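Local coordinates for protein NAD-dependent epimerase/dehydratase (Methanobrevibacter ruminantium, PDB 6DNT) that probably interconverts UDP-N-acetylglucosamine and its 4-epimer with the help of bound NAD, and also binds UDP-N-acetylmuramic acid, at residues Ala311-Leu316 with Pro323-Phe328. Numbering follows the deposited sequence.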
ATOM      1  N   ALA A 311      -3.539 -21.797  -3.394  1.00 13.73           N
ATOM      2  CA  ALA A 311      -4.533 -21.011  -2.660  1.00 14.12           C
ATOM      3  C   ALA A 311      -5.341 -21.863  -1.687  1.00 15.22           C
ATOM      4  O   ALA A 311      -5.672 -23.003  -1.986  1.00 16.22           O
ATOM      5  CB  ALA A 311      -5.492 -20.339  -3.627  1.00 13.40           C
ATOM      6  N   ASP A 312      -5.697 -21.278  -0.549  1.00 15.69           N
ATOM      7  CA  ASP A 312      -6.841 -21.740   0.228  1.00 17.20           C
ATOM      8  C   ASP A 312      -8.055 -21.000  -0.310  1.00 17.02           C
ATOM      9  O   ASP A 312      -8.094 -19.772  -0.249  1.00 16.82           O
ATOM     10  CB  ASP A 312      -6.659 -21.444   1.724  1.00 18.56           C
ATOM     11  CG  ASP A 312      -7.762 -22.060   2.578  1.00 20.72           C
ATOM     12  OD1 ASP A 312      -8.954 -21.929   2.231  1.00 21.90           O
ATOM     13  OD2 ASP A 312      -7.428 -22.668   3.615  1.00 22.87           O
ATOM     14  N   ILE A 313      -9.038 -21.741  -0.826  1.00 17.18           N
ATOM     15  CA  ILE A 313     -10.233 -21.130  -1.438  1.00 18.22           C
ATOM     16  C   ILE A 313     -11.518 -21.288  -0.598  1.00 18.81           C
ATOM     17  O   ILE A 313     -12.619 -21.137  -1.123  1.00 18.22           O
ATOM     18  CB  ILE A 313     -10.461 -21.598  -2.892  1.00 18.51           C
ATOM     19  CG1 ILE A 313     -10.604 -23.115  -2.980  1.00 19.17           C
ATOM     20  CG2 ILE A 313      -9.334 -21.106  -3.783  1.00 18.56           C
ATOM     21  CD1 ILE A 313     -11.381 -23.549  -4.205  1.00 20.13           C
ATOM     22  N   SER A 314     -11.359 -21.526   0.706  1.00 19.64           N
ATOM     23  CA  SER A 314     -12.499 -21.617   1.635  1.00 21.44           C
ATOM     24  C   SER A 314     -13.436 -20.408   1.540  1.00 21.21           C
ATOM     25  O   SER A 314     -14.657 -20.561   1.492  1.00 22.43           O
ATOM     26  CB  SER A 314     -12.002 -21.743   3.081  1.00 22.60           C
ATOM     27  OG  SER A 314     -11.249 -22.934   3.237  1.00 25.06           O
ATOM     28  N   ASN A 315     -12.858 -19.212   1.472  1.00 20.18           N
ATOM     29  CA  ASN A 315     -13.657 -17.991   1.467  1.00 20.26           C
ATOM     30  C   ASN A 315     -14.394 -17.694   0.160  1.00 19.58           C
ATOM     31  O   ASN A 315     -15.162 -16.742   0.108  1.00 19.02           O
ATOM     32  CB  ASN A 315     -12.821 -16.809   1.981  1.00 21.71           C
ATOM     33  CG  ASN A 315     -12.557 -16.920   3.476  1.00 23.46           C
ATOM     34  OD1 ASN A 315     -13.467 -17.230   4.245  1.00 27.73           O
ATOM     35  ND2 ASN A 315     -11.328 -16.706   3.889  1.00 23.79           N
ATOM     36  N   LEU A 316     -14.234 -18.527  -0.872  1.00 18.31           N
ATOM     37  CA  LEU A 316     -15.141 -18.467  -2.023  1.00 18.94           C
ATOM     38  C   LEU A 316     -16.615 -18.704  -1.651  1.00 19.63           C
ATOM     39  O   LEU A 316     -17.513 -18.267  -2.373  1.00 18.94           O
ATOM     40  CB  LEU A 316     -14.717 -19.428  -3.131  1.00 18.79           C
ATOM     41  CG  LEU A 316     -13.480 -19.045  -3.947  1.00 18.83           C
ATOM     42  CD1 LEU A 316     -13.168 -20.130  -4.959  1.00 19.48           C
ATOM     43  CD2 LEU A 316     -13.678 -17.727  -4.678  1.00 19.58           C
ATOM     44  N   PRO A 323     -15.958 -23.155  -8.131  1.00 24.67           N
ATOM     45  CA  PRO A 323     -15.429 -23.389  -9.475  1.00 24.69           C
ATOM     46  C   PRO A 323     -15.428 -24.873  -9.843  1.00 24.97           C
ATOM     47  O   PRO A 323     -15.385 -25.726  -8.956  1.00 24.78           O
ATOM     48  CB  PRO A 323     -14.008 -22.836  -9.401  1.00 25.11           C
ATOM     49  CG  PRO A 323     -13.650 -22.864  -7.959  1.00 25.30           C
ATOM     50  CD  PRO A 323     -14.926 -22.648  -7.205  1.00 25.33           C
ATOM     51  N   ASP A 324     -15.494 -25.161 -11.140  1.00 25.82           N
ATOM     52  CA  ASP A 324     -15.507 -26.551 -11.630  1.00 28.32           C
ATOM     53  C   ASP A 324     -14.154 -27.187 -11.294  1.00 28.91           C
ATOM     54  O   ASP A 324     -13.117 -26.628 -11.630  1.00 26.27           O
ATOM     55  CB  ASP A 324     -15.725 -26.615 -13.149  1.00 29.39           C
ATOM     56  CG  ASP A 324     -17.030 -25.975 -13.607  1.00 32.75           C
ATOM     57  OD1 ASP A 324     -18.025 -25.997 -12.851  1.00 38.24           O
ATOM     58  OD2 ASP A 324     -17.072 -25.459 -14.746  1.00 34.27           O
ATOM     59  N   GLU A 325     -14.163 -28.341 -10.628  1.00 31.41           N
ATOM     60  CA  GLU A 325     -12.913 -28.934 -10.122  1.00 33.74           C
ATOM     61  C   GLU A 325     -12.298 -30.014 -11.030  1.00 33.74           C
ATOM     62  O   GLU A 325     -11.169 -30.439 -10.765  1.00 34.66           O
ATOM     63  CB  GLU A 325     -13.088 -29.444  -8.671  1.00 36.54           C
ATOM     64  CG  GLU A 325     -13.138 -28.335  -7.597  1.00 37.77           C
ATOM     65  CD  GLU A 325     -11.791 -27.641  -7.308  1.00 39.31           C
ATOM     66  OE1 GLU A 325     -11.783 -26.589  -6.618  1.00 36.21           O
ATOM     67  OE2 GLU A 325     -10.733 -28.131  -7.759  1.00 39.79           O
ATOM     68  N   ASP A 326     -12.989 -30.419 -12.103  1.00 31.74           N
ATOM     69  CA  ASP A 326     -12.463 -31.445 -13.025  1.00 32.25           C
ATOM     70  C   ASP A 326     -12.726 -31.096 -14.499  1.00 30.35           C
ATOM     71  O   ASP A 326     -13.219 -31.921 -15.279  1.00 30.71           O
ATOM     72  CB  ASP A 326     -13.056 -32.822 -12.656  1.00 34.58           C
ATOM     73  CG  ASP A 326     -12.211 -33.998 -13.161  0.80 37.51           C
ATOM     74  OD1 ASP A 326     -10.971 -33.866 -13.321  0.80 38.62           O
ATOM     75  OD2 ASP A 326     -12.799 -35.080 -13.382  0.80 40.39           O
ATOM     76  N   LYS A 327     -12.372 -29.869 -14.885  1.00 26.39           N
ATOM     77  CA  LYS A 327     -12.586 -29.386 -16.250  1.00 24.49           C
ATOM     78  C   LYS A 327     -11.319 -28.833 -16.910  1.00 21.40           C
ATOM     79  O   LYS A 327     -11.402 -28.154 -17.924  1.00 19.66           O
ATOM     80  CB  LYS A 327     -13.688 -28.318 -16.251  1.00 25.87           C
ATOM     81  CG  LYS A 327     -15.078 -28.851 -15.953  1.00 27.68           C
ATOM     82  CD  LYS A 327     -15.677 -29.559 -17.157  1.00 29.09           C
ATOM     83  CE  LYS A 327     -17.134 -29.932 -16.928  0.70 30.10           C
ATOM     84  NZ  LYS A 327     -17.875 -30.009 -18.216  0.70 31.35           N
ATOM     85  N   PHE A 328     -10.147 -29.159 -16.380  1.00 21.21           N
ATOM     86  CA  PHE A 328      -8.899 -28.567 -16.897  1.00 20.84           C
ATOM     87  C   PHE A 328      -8.642 -28.886 -18.363  1.00 20.94           C
ATOM     88  O   PHE A 328      -8.325 -28.000 -19.147  1.00 18.66           O
ATOM     89  CB  PHE A 328      -7.709 -28.991 -16.037  1.00 21.13           C
ATOM     90  CG  PHE A 328      -6.431 -28.266 -16.361  1.00 21.76           C
ATOM     91  CD1 PHE A 328      -6.379 -26.877 -16.324  1.00 20.89           C
ATOM     92  CD2 PHE A 328      -5.270 -28.964 -16.682  1.00 22.07           C
ATOM     93  CE1 PHE A 328      -5.208 -26.199 -16.613  1.00 21.18           C
ATOM     94  CE2 PHE A 328      -4.089 -28.287 -16.957  1.00 22.82           C
ATOM     95  CZ  PHE A 328      -4.060 -26.898 -16.921  1.00 21.93           C
TER
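In the long loop between strand 297-299 and helix 328-341 of this epimerase, Ile313 and Leu316 reach across to Pro323 and Glu325, a small example of two parts of one loop packing side chain on side chain, with just 104 Å² buried in all. Leu316 CD1 lies 3.8 Å from Pro323 CD and also touches CG of the same ring, the leucine branch and the proline ring lying at a slant to each other. Beside it, Ile313 CD1 stands 4.4 Å from Pro323 CG, so that the two methyls meet the pyrrolidine from one side. Ile313 CG1 sits between the backbone N and the carbonyl carbon (chi1 58°), and the extended chi2 carries CD1 on toward 323-328. There it meets Glu325 OE1 at 3.9 Å, a van der Waals approach only; the glutamate chain, bent at chi2 (-72°), brings its carboxylate in from the opposite direction.

Residues 311-316 are shaped locally by an Asx turn. Asp312 OD1 accepts from Ser314 N at 2.9 Å, nearly in line with its C-O bond, and from Ser314 OG at 2.7 Å through the syn lone pair; this double grip fixes the aspartate and the start of the 3-10 turn 314-316. Within that turn Leu316 N bonds to Ile313 O at 3.1 Å, tying together the two residues whose methyls meet Pro323.

Pro323 and Glu325 also rest on Leu273, just beyond strand 267-271, while Glu252 of helix 250-262 accepts from Asp324 N. Lys327 then occupies the N-cap position of helix 328-341, whose first residue, Phe328, meets the ring of Phe208 at the end of strand 199-208.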